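Local coordinates for protein endonuclease 2 (Arabidopsis thaliana, PDB 4CXP) that cleaves RNA and single-stranded DNA endonucleolytically, and double-stranded DNA less efficiently, to 5'-phosphorylated products with the help of three bound divalent metal ions, at residues W43-R46 and V47-R50; H154-W157 and D158-I162; G213-A216 and A217-A221; A255-L258 and N259-F262. All coordinates share one frame; numbering follows the deposited sequence.

Interaction 1 of 4, residues W43-R46 and V47-R50; sequences WADR and VKFR. With ZN (zinc ion), chain E; SO4 (sulfate ion), chain K; SO4 (sulfate ion), chain I.
Arg-50 NH2 hydrogen-bonds to the backbone O of Arg-46 (2.9 Å), nearly straight at 172°; the oxygen lies in the guanidinium plane, while the donor stands above the carbonyl plane. Across the two segments the backbone adds Val-47 N to Ala-44 O (3.3 Å).

Polar and ionic contacts gather round two sulfates. One takes bonds from Arg-50 NH1 and NH2, the indole NE1 of Trp-43, which reaches its O3 at 3.0 Å, and, in the conformer described, Arg-46 NH1. The other chelates the zinc ion through O2 and O4 and receives NZ of the extended Lys-48 chain at its O2 (2.8 Å). Asp-45 OD1 binds the same zinc ion at 2.4 Å, His-58, His-120 and Asp-124 completing its protein ligands. Asp-45 and Lys-48 are probably important for catalysis, as in relatives, and residues 45-49 bind substrate.

Apolar contact comes from both methyls of Val-47 over one face of the Trp-43 ring: CG2 makes a CH-pi contact, 4.2 Å from the six-membered centroid, and CG1 lies 3.8 Å from CZ2.

The turn lies in the loop between helix 19-28 and strand 60-62. Trp-43 and Ala-44 pack on helix 111-124, with Phe-117 edge-to-face to the indole.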
loop_
_atom_site.group_PDB
_atom_site.type_symbol
_atom_site.label_atom_id
_atom_site.label_comp_id
_atom_site.label_asym_id
_atom_site.label_seq_id
_atom_site.Cartn_x
_atom_site.Cartn_y
_atom_site.Cartn_z
ATOM N N TRP A 43 10.478 -6.416 2.022
ATOM C CA TRP A 43 11.529 -6.982 1.187
ATOM C C TRP A 43 11.631 -6.259 -0.147
ATOM O O TRP A 43 12.726 -5.953 -0.602
ATOM C CB TRP A 43 11.291 -8.481 0.964
ATOM C CG TRP A 43 12.222 -9.094 -0.021
ATOM C CD1 TRP A 43 13.462 -9.601 0.222
ATOM C CD2 TRP A 43 11.986 -9.267 -1.425
ATOM N NE1 TRP A 43 14.021 -10.064 -0.937
ATOM C CE2 TRP A 43 13.136 -9.879 -1.965
ATOM C CE3 TRP A 43 10.915 -8.976 -2.273
ATOM C CZ2 TRP A 43 13.252 -10.188 -3.304
ATOM C CZ3 TRP A 43 11.040 -9.260 -3.615
ATOM C CH2 TRP A 43 12.196 -9.875 -4.116
ATOM N N ALA A 44 10.502 -5.923 -0.761
ATOM C CA ALA A 44 10.575 -5.281 -2.061
ATOM C C ALA A 44 11.338 -3.959 -1.999
ATOM O O ALA A 44 12.040 -3.585 -2.931
ATOM C CB ALA A 44 9.199 -5.067 -2.650
ATOM N N ASP A 45 11.170 -3.210 -0.914
ATOM C CA ASP A 45 11.924 -1.963 -0.792
ATOM C C ASP A 45 13.436 -2.207 -0.722
ATOM O O ASP A 45 14.197 -1.359 -1.173
ATOM C CB ASP A 45 11.486 -1.157 0.431
ATOM C CG ASP A 45 10.287 -0.296 0.204
ATOM O OD1 ASP A 45 9.786 -0.154 -0.915
ATOM O OD2 ASP A 45 9.835 0.252 1.227
ATOM N N ARG A 46 13.838 -3.366 -0.213
ATOM C CA ARG A 46 15.248 -3.706 -0.036
ATOM C C ARG A 46 15.909 -4.275 -1.285
ATOM O O ARG A 46 17.076 -4.597 -1.247
ATOM C CB ARG A 46 15.412 -4.686 1.123
ATOM C CG ARG A 46 15.092 -4.068 2.465
ATOM C CD ARG A 46 15.586 -4.950 3.597
ATOM N NE ARG A 46 14.875 -6.223 3.651
ATOM C CZ ARG A 46 15.362 -7.392 3.236
ATOM N NH1 ARG A 46 16.598 -7.487 2.729
ATOM N NH2 ARG A 46 14.607 -8.468 3.351
ATOM N N VAL A 47 15.169 -4.368 -2.393
ATOM C CA VAL A 47 15.752 -4.767 -3.687
ATOM C C VAL A 47 15.600 -3.682 -4.756
ATOM O O VAL A 47 15.810 -3.925 -5.938
ATOM C CB VAL A 47 15.237 -6.130 -4.190
ATOM C CG1 VAL A 47 15.634 -7.223 -3.205
ATOM C CG2 VAL A 47 13.745 -6.129 -4.453
ATOM N N LYS A 48 15.279 -2.464 -4.344
ATOM C CA LYS A 48 15.162 -1.338 -5.276
ATOM C C LYS A 48 16.420 -1.077 -6.084
ATOM O O LYS A 48 16.322 -0.553 -7.193
ATOM C CB LYS A 48 14.750 -0.046 -4.546
ATOM C CG LYS A 48 13.276 0.025 -4.224
ATOM C CD LYS A 48 12.967 1.274 -3.417
ATOM C CE LYS A 48 11.481 1.394 -3.119
ATOM N NZ LYS A 48 11.222 2.525 -2.190
ATOM N N PHE A 49 17.584 -1.368 -5.518
ATOM C CA PHE A 49 18.858 -1.151 -6.220
ATOM C C PHE A 49 19.466 -2.423 -6.758
ATOM O O PHE A 49 20.014 -2.412 -7.844
ATOM C CB PHE A 49 19.822 -0.371 -5.328
ATOM C CG PHE A 49 19.375 1.036 -5.134
ATOM C CD1 PHE A 49 19.618 1.978 -6.114
ATOM C CD2 PHE A 49 18.623 1.391 -4.040
ATOM C CE1 PHE A 49 19.181 3.274 -5.972
ATOM C CE2 PHE A 49 18.163 2.693 -3.887
ATOM C CZ PHE A 49 18.439 3.629 -4.859
ATOM N N ARG A 50 19.359 -3.514 -6.031
ATOM C CA ARG A 50 19.821 -4.800 -6.565
ATOM C C ARG A 50 19.026 -5.185 -7.810
ATOM O O ARG A 50 19.585 -5.721 -8.762
ATOM C CB ARG A 50 19.708 -5.875 -5.520
ATOM C CG ARG A 50 20.840 -5.813 -4.508
ATOM C CD ARG A 50 20.700 -6.887 -3.462
ATOM N NE ARG A 50 19.618 -6.627 -2.529
ATOM C CZ ARG A 50 19.224 -7.484 -1.594
ATOM N NH1 ARG A 50 19.802 -8.669 -1.472
ATOM N NH2 ARG A 50 18.242 -7.160 -0.771
HETATM ZN ZN ZN E . 7.618 0.382 -1.776
HETATM S S SO4 K . 17.488 -10.705 0.579
HETATM O O1 SO4 K . 17.090 -9.297 0.691
HETATM O O2 SO4 K . 18.879 -10.759 0.076
HETATM O O3 SO4 K . 16.604 -11.430 -0.348
HETATM O O4 SO4 K . 17.426 -11.344 1.910
HETATM S S SO4 I . 8.020 2.689 -0.193
HETATM O O1 SO4 I . 9.263 2.654 0.669
HETATM O O2 SO4 I . 8.418 2.597 -1.717
HETATM O O3 SO4 I . 7.219 3.889 0.290
HETATM O O4 SO4 I . 7.257 1.431 0.074
#

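Interaction 2 of 4, residues H154-W157 and D158-I162; sequences HHIW and DSNII. With ZN (zinc ion), chain F.
The Trp-157 indole carries Ile-161 CD1 over the centre of one face, 4.2 Å from the centroid of its five-membered ring, a CH-pi contact between side chains running alongside. The His-155 ring has Ser-159 CB over one face, offset toward the rim, and the Asn-160 amide at its edge. There ND2 gives ND1 of His-155 a weak hydrogen bond (2.8 Å, bent to 126°).

The His-154 ring meets Asp-158 OD2 at its edge, with the carboxylate plane turned 88° from the ring. Both groups bind one zinc ion: His-154 NE2 at 2.2 Å, and Asp-158 through OD2 at 2.2 Å and OD1 at 2.5 Å. A chi1 of -173°, with CG anti to the backbone N, brings NE2 of His-154 beside the Asp-158 carboxylate. Second-shell bonds from His-154 ND1 to Gly-138 O and from Gln-127 NE2 to Asp-158 OD1 orient the two ligands.

The helix widens into a pi-type turn: His-155 O accepts from both Ser-159 N and Asn-160 N, and Ile-161 N reaches Ile-156 O (3.0 Å). Ligands four residues apart on one helix (HxxxD), joined by His-130 and water 2, form one zinc centre of the S1/P1 nuclease trinuclear site.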
loop_
_atom_site.group_PDB
_atom_site.type_symbol
_atom_site.label_atom_id
_atom_site.label_comp_id
_atom_site.label_asym_id
_atom_site.label_seq_id
_atom_site.Cartn_x
_atom_site.Cartn_y
_atom_site.Cartn_z
ATOM N N HIS A 154 5.548 13.262 1.278
ATOM C CA HIS A 154 5.504 11.850 0.989
ATOM C C HIS A 154 5.826 11.006 2.231
ATOM O O HIS A 154 5.121 10.044 2.545
ATOM C CB HIS A 154 6.440 11.499 -0.174
ATOM C CG HIS A 154 6.295 10.086 -0.606
ATOM N ND1 HIS A 154 5.548 9.714 -1.694
ATOM C CD2 HIS A 154 6.731 8.935 -0.049
ATOM C CE1 HIS A 154 5.550 8.396 -1.794
ATOM N NE2 HIS A 154 6.250 7.896 -0.791
ATOM N N HIS A 155 6.892 11.390 2.920
ATOM C CA HIS A 155 7.318 10.687 4.105
ATOM C C HIS A 155 6.274 10.762 5.218
ATOM O O HIS A 155 6.106 9.814 5.990
ATOM C CB HIS A 155 8.672 11.244 4.577
ATOM C CG HIS A 155 9.333 10.403 5.628
ATOM N ND1 HIS A 155 9.156 10.583 6.983
ATOM C CD2 HIS A 155 10.173 9.354 5.504
ATOM C CE1 HIS A 155 9.884 9.701 7.648
ATOM N NE2 HIS A 155 10.509 8.943 6.773
ATOM N N ILE A 156 5.588 11.884 5.314
ATOM C CA ILE A 156 4.519 12.018 6.302
ATOM C C ILE A 156 3.469 10.936 6.077
ATOM O O ILE A 156 2.978 10.343 7.040
ATOM C CB ILE A 156 3.959 13.457 6.277
ATOM C CG1 ILE A 156 4.980 14.394 6.952
ATOM C CG2 ILE A 156 2.600 13.538 6.942
ATOM C CD1 ILE A 156 4.720 15.859 6.719
ATOM N N TRP A 157 3.097 10.694 4.817
ATOM C CA TRP A 157 2.137 9.661 4.486
ATOM C C TRP A 157 2.709 8.257 4.580
ATOM O O TRP A 157 2.010 7.334 5.016
ATOM C CB TRP A 157 1.509 9.982 3.126
ATOM C CG TRP A 157 0.476 11.049 3.264
ATOM C CD1 TRP A 157 0.678 12.403 3.395
ATOM C CD2 TRP A 157 -0.929 10.835 3.456
ATOM N NE1 TRP A 157 -0.525 13.027 3.614
ATOM C CE2 TRP A 157 -1.522 12.089 3.646
ATOM C CE3 TRP A 157 -1.742 9.700 3.458
ATOM C CZ2 TRP A 157 -2.889 12.239 3.850
ATOM C CZ3 TRP A 157 -3.094 9.855 3.640
ATOM C CH2 TRP A 157 -3.655 11.114 3.837
ATOM N N ASP A 158 3.970 8.055 4.213
ATOM C CA ASP A 158 4.549 6.723 4.352
ATOM C C ASP A 158 4.671 6.319 5.825
ATOM O O ASP A 158 4.456 5.143 6.146
ATOM C CB ASP A 158 5.973 6.651 3.766
ATOM C CG ASP A 158 6.039 6.342 2.283
ATOM O OD1 ASP A 158 5.041 5.920 1.656
ATOM O OD2 ASP A 158 7.166 6.481 1.734
ATOM N N SER A 159 5.078 7.275 6.665
ATOM C CA SER A 159 5.585 6.969 7.986
ATOM C C SER A 159 5.098 7.860 9.115
ATOM O O SER A 159 4.734 7.357 10.175
ATOM C CB SER A 159 7.124 7.008 7.965
ATOM O OG SER A 159 7.637 5.982 7.148
ATOM N N ASN A 160 5.170 9.187 8.989
ATOM C CA ASN A 160 5.009 10.006 10.198
ATOM C C ASN A 160 3.635 9.922 10.819
ATOM O O ASN A 160 3.530 9.846 12.047
ATOM C CB ASN A 160 5.353 11.481 9.987
ATOM C CG ASN A 160 6.787 11.695 9.594
ATOM O OD1 ASN A 160 7.696 11.792 10.446
ATOM N ND2 ASN A 160 7.010 11.794 8.339
ATOM N N ILE A 161 2.569 9.955 10.019
ATOM C CA ILE A 161 1.230 9.859 10.589
ATOM C C ILE A 161 1.105 8.553 11.394
ATOM O O ILE A 161 0.662 8.557 12.543
ATOM C CB ILE A 161 0.127 9.957 9.525
ATOM C CG1 ILE A 161 0.126 11.344 8.871
ATOM C CG2 ILE A 161 -1.216 9.639 10.140
ATOM C CD1 ILE A 161 -0.690 11.402 7.603
ATOM N N ILE A 162 1.483 7.438 10.777
ATOM C CA ILE A 162 1.346 6.150 11.440
ATOM C C ILE A 162 2.206 6.078 12.709
ATOM O O ILE A 162 1.743 5.614 13.747
ATOM C CB ILE A 162 1.681 5.005 10.468
ATOM C CG1 ILE A 162 0.644 4.944 9.346
ATOM C CG2 ILE A 162 1.746 3.671 11.207
ATOM C CD1 ILE A 162 1.068 4.066 8.188
HETATM ZN ZN ZN F . 6.625 5.833 -0.261
HETATM O O HOH W 1 2.114 7.671 7.865
HETATM O O HOH W 2 8.455 6.001 -1.254
#

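Interaction 3 of 4, residues G213-A216 and A217-A221; sequences GIQA and ACDWA
Gln-215 and Asp-219 are joined by a side-chain hydrogen bond one helical turn apart: NE2 of Gln-215 donates to OD2 of Asp-219 at 2.8 Å, almost straight at 170°. The acceptor lies in the plane of the Gln-215 amide, whereas the donor meets OD2 on its syn side but 33° out of the carboxylate plane. A bend at chi2 (64°) folds the Gln-215 chain so that its amide turns to the aspartate.

Backbone bonds follow the alpha pattern for three steps, for example Cys-218 N to Ile-214 O at 3.0 Å, and then widen. Ala-216 O accepts from Trp-220 N at 2.8 Å and also from Ala-221 N at 3.1 Å, so one carbonyl serves two successive N-H groups.

Apolar contact is slight, Ile-214 CD1 coming to 4.2 Å from Ala-217 CB. Ile-214, Ala-217 and Cys-218 rest on strand 131-133, and, in the conformer described, the disulfide from Cys-218 to Cys-66 ties the helix to a loop.

The bifurcated acceptance at Ala-216 O is characteristic of a pi-type turn, here closing helix 206-221 at its C-terminal end; the Gln-215 and Asp-219 pair is a classic i to i+4 side-chain link.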
loop_
_atom_site.group_PDB
_atom_site.type_symbol
_atom_site.label_atom_id
_atom_site.label_comp_id
_atom_site.label_asym_id
_atom_site.label_seq_id
_atom_site.Cartn_x
_atom_site.Cartn_y
_atom_site.Cartn_z
ATOM N N GLY A 213 -6.861 6.330 -4.936
ATOM C CA GLY A 213 -5.682 6.906 -4.328
ATOM C C GLY A 213 -5.344 8.284 -4.807
ATOM O O GLY A 213 -5.039 9.152 -3.989
ATOM N N ILE A 214 -5.389 8.527 -6.118
ATOM C CA ILE A 214 -5.112 9.876 -6.600
ATOM C C ILE A 214 -6.202 10.840 -6.116
ATOM O O ILE A 214 -5.927 11.994 -5.801
ATOM C CB ILE A 214 -4.899 9.921 -8.118
ATOM C CG1 ILE A 214 -4.640 11.340 -8.618
ATOM C CG2 ILE A 214 -6.090 9.399 -8.888
ATOM C CD1 ILE A 214 -3.379 11.985 -8.148
ATOM N N GLN A 215 -7.442 10.374 -6.019
ATOM C CA GLN A 215 -8.508 11.222 -5.493
ATOM C C GLN A 215 -8.196 11.605 -4.038
ATOM O O GLN A 215 -8.328 12.754 -3.648
ATOM C CB GLN A 215 -9.864 10.535 -5.645
ATOM C CG GLN A 215 -11.045 11.438 -5.384
ATOM C CD GLN A 215 -11.154 12.563 -6.373
ATOM O OE1 GLN A 215 -11.250 12.340 -7.594
ATOM N NE2 GLN A 215 -11.171 13.774 -5.883
ATOM N N ALA A 216 -7.732 10.635 -3.250
ATOM C CA ALA A 216 -7.311 10.903 -1.870
ATOM C C ALA A 216 -6.096 11.822 -1.811
ATOM O O ALA A 216 -5.990 12.663 -0.920
ATOM C CB ALA A 216 -7.003 9.608 -1.130
ATOM N N ALA A 217 -5.172 11.662 -2.752
ATOM C CA ALA A 217 -4.028 12.555 -2.800
ATOM C C ALA A 217 -4.505 13.994 -2.948
ATOM O O ALA A 217 -4.026 14.899 -2.256
ATOM C CB ALA A 217 -3.085 12.165 -3.924
ATOM N N CYS A 218 -5.469 14.219 -3.849
ATOM C CA CYS A 218 -6.033 15.551 -4.057
ATOM C C CYS A 218 -6.759 16.088 -2.850
ATOM O O CYS A 218 -6.551 17.230 -2.434
ATOM C CB CYS A 218 -7.015 15.559 -5.234
ATOM S SG CYS A 218 -6.239 15.564 -6.851
ATOM N N ASP A 219 -7.665 15.284 -2.319
ATOM C CA ASP A 219 -8.611 15.781 -1.316
ATOM C C ASP A 219 -8.075 15.780 0.097
ATOM O O ASP A 219 -8.589 16.501 0.945
ATOM C CB ASP A 219 -9.901 14.963 -1.350
ATOM C CG ASP A 219 -10.642 15.050 -2.667
ATOM O OD1 ASP A 219 -10.637 16.131 -3.295
ATOM O OD2 ASP A 219 -11.247 14.046 -3.059
ATOM N N TRP A 220 -7.080 14.933 0.370
ATOM C CA TRP A 220 -6.568 14.747 1.709
ATOM C C TRP A 220 -5.077 15.015 1.845
ATOM O O TRP A 220 -4.645 15.655 2.813
ATOM C CB TRP A 220 -6.865 13.332 2.212
ATOM C CG TRP A 220 -8.296 13.031 2.461
ATOM C CD1 TRP A 220 -9.092 12.144 1.797
ATOM C CD2 TRP A 220 -9.093 13.551 3.528
ATOM N NE1 TRP A 220 -10.334 12.094 2.371
ATOM C CE2 TRP A 220 -10.365 12.953 3.437
ATOM C CE3 TRP A 220 -8.841 14.456 4.563
ATOM C CZ2 TRP A 220 -11.396 13.251 4.328
ATOM C CZ3 TRP A 220 -9.874 14.744 5.461
ATOM C CH2 TRP A 220 -11.124 14.141 5.341
ATOM N N ALA A 221 -4.251 14.498 0.953
ATOM C CA ALA A 221 -2.806 14.591 1.170
ATOM C C ALA A 221 -2.269 15.968 0.817
ATOM O O ALA A 221 -1.686 16.659 1.647
ATOM C CB ALA A 221 -2.063 13.482 0.426
#

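Interaction 4 of 4, residues A255-L258 and N259-F262; sequences AATL and NRIF
Four successive i to i+4 bonds, from Asn-259 N to Ala-255 O (2.8 Å) through Phe-262 N to Leu-258 O (3.0 Å), define a regular alpha-helical turn.

Arg-260 folds back over the preceding turn. Its bend at chi3 (-65°) lays one face of the guanidinium over Ala-256 O, which sits 3.6 Å above the plane and over its centre. The oxygen faces the flat cation and not a guanidinium N-H; its hydrogen bond comes from the backbone N of Arg-260. The N-H groups of the guanidinium are used outward, NH1 to Glu-197 O and NE to Thr-203 O. Thr-257 OG1 lies beside Arg-260 NH2, but the angle is poor for a bond; this hydroxyl is hydrogen-bonded with Arg-253 O one turn earlier.

On the apolar side, Leu-258 and Phe-262 run alongside each other, pointing the same way, with CD2 of Leu-258 at 4.0 Å from CE2 of Phe-262. Ile-261 CD1 touches both Thr-257 CG2 (3.9 Å) and Leu-258 CD2 (4.2 Å), joining the methyl groups of three side chains. The Asn-259 amide packs against Ala-255 O without bonding it, and is fixed at both ends by the chain before helix 19-28: OD1 accepts from Asp-18 N and ND2 donates to Arg-16 O.

Residues 256-263 form a propeptide removed in the mature enzyme, yet here residues 256-262 are ordered as the last turns of helix 233-262. Phe-262 packs on helix 19-28, Ile-261 and Thr-257 on helix 85-96, and Leu-258 on Leu-115 and Val-118 of helix 111-124.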
loop_
_atom_site.group_PDB
_atom_site.type_symbol
_atom_site.label_atom_id
_atom_site.label_comp_id
_atom_site.label_asym_id
_atom_site.label_seq_id
_atom_site.Cartn_x
_atom_site.Cartn_y
_atom_site.Cartn_z
ATOM N N ALA A 255 -5.690 -9.892 0.910
ATOM C CA ALA A 255 -6.230 -11.213 1.201
ATOM C C ALA A 255 -7.188 -11.676 0.113
ATOM O O ALA A 255 -7.147 -12.842 -0.295
ATOM C CB ALA A 255 -6.924 -11.232 2.536
ATOM N N ALA A 256 -8.086 -10.802 -0.348
ATOM C CA ALA A 256 -9.054 -11.219 -1.338
ATOM C C ALA A 256 -8.372 -11.645 -2.634
ATOM O O ALA A 256 -8.800 -12.591 -3.300
ATOM C CB ALA A 256 -10.050 -10.117 -1.599
ATOM N N THR A 257 -7.321 -10.926 -2.999
ATOM C CA THR A 257 -6.563 -11.230 -4.203
ATOM C C THR A 257 -5.819 -12.562 -4.062
ATOM O O THR A 257 -5.891 -13.401 -4.963
ATOM C CB THR A 257 -5.632 -10.062 -4.549
ATOM O OG1 THR A 257 -6.407 -8.877 -4.718
ATOM C CG2 THR A 257 -4.856 -10.339 -5.793
ATOM N N LEU A 258 -5.124 -12.769 -2.952
ATOM C CA LEU A 258 -4.453 -14.041 -2.725
ATOM C C LEU A 258 -5.451 -15.196 -2.678
ATOM O O LEU A 258 -5.179 -16.284 -3.194
ATOM C CB LEU A 258 -3.607 -14.013 -1.458
ATOM C CG LEU A 258 -2.428 -13.018 -1.472
ATOM C CD1 LEU A 258 -1.699 -13.039 -0.144
ATOM C CD2 LEU A 258 -1.458 -13.283 -2.609
ATOM N N ASN A 259 -6.615 -14.974 -2.073
ATOM C CA ASN A 259 -7.624 -16.016 -2.044
ATOM C C ASN A 259 -8.081 -16.401 -3.450
ATOM O O ASN A 259 -8.232 -17.578 -3.766
ATOM C CB ASN A 259 -8.817 -15.597 -1.184
ATOM C CG ASN A 259 -8.503 -15.637 0.301
ATOM O OD1 ASN A 259 -7.528 -16.240 0.730
ATOM N ND2 ASN A 259 -9.335 -14.994 1.093
ATOM N N ARG A 260 -8.289 -15.412 -4.308
ATOM C CA ARG A 260 -8.651 -15.704 -5.698
ATOM C C ARG A 260 -7.526 -16.424 -6.423
ATOM O O ARG A 260 -7.782 -17.371 -7.161
ATOM C CB ARG A 260 -8.999 -14.418 -6.428
ATOM C CG ARG A 260 -10.380 -13.897 -6.131
ATOM C CD ARG A 260 -10.800 -12.725 -7.014
ATOM N NE ARG A 260 -9.983 -11.528 -6.812
ATOM C CZ ARG A 260 -10.219 -10.562 -5.939
ATOM N NH1 ARG A 260 -11.310 -10.571 -5.173
ATOM N NH2 ARG A 260 -9.371 -9.548 -5.880
ATOM N N ILE A 261 -6.292 -15.966 -6.256
ATOM C CA ILE A 261 -5.140 -16.543 -6.949
ATOM C C ILE A 261 -4.957 -18.012 -6.611
ATOM O O ILE A 261 -4.746 -18.834 -7.495
ATOM C CB ILE A 261 -3.841 -15.793 -6.550
ATOM C CG1 ILE A 261 -3.798 -14.420 -7.207
ATOM C CG2 ILE A 261 -2.599 -16.588 -6.931
ATOM C CD1 ILE A 261 -2.732 -13.528 -6.610
ATOM N N PHE A 262 -4.997 -18.326 -5.328
ATOM C CA PHE A 262 -4.657 -19.668 -4.872
ATOM C C PHE A 262 -5.853 -20.608 -4.828
ATOM O O PHE A 262 -5.668 -21.797 -4.586
ATOM C CB PHE A 262 -3.974 -19.601 -3.518
ATOM C CG PHE A 262 -2.620 -18.930 -3.555
ATOM C CD1 PHE A 262 -1.613 -19.398 -4.396
ATOM C CD2 PHE A 262 -2.331 -17.865 -2.729
ATOM C CE1 PHE A 262 -0.370 -18.787 -4.410
ATOM C CE2 PHE A 262 -1.080 -17.274 -2.731
ATOM C CZ PHE A 262 -0.111 -17.719 -3.584
#

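Interactions 1 and 2 serve the metal site from different elements, a loop and helix 153-169; their centres are 19 Å apart, and each supplies ligands to its own zinc ion. Interaction 1 is partly buried, with Arg-46 and Arg-50 exposed. Interactions 2 and 3 are mostly buried and touch directly, Trp-157 CE2 lying 3.5 Å from Ala-221 CB, and both contain pi-type turns. Interaction 4, on the far side of the chain's centre from both, is regular alpha helix; partly buried, it shares helix 111-124 as a packing partner with interaction 1. Chemistry follows place: anion and metal binding dominate interaction 1, metal ligation interaction 2; interaction 3 pairs an amide with a carboxylate, and interaction 4 combines apolar packing with an arginine folded over its own helix.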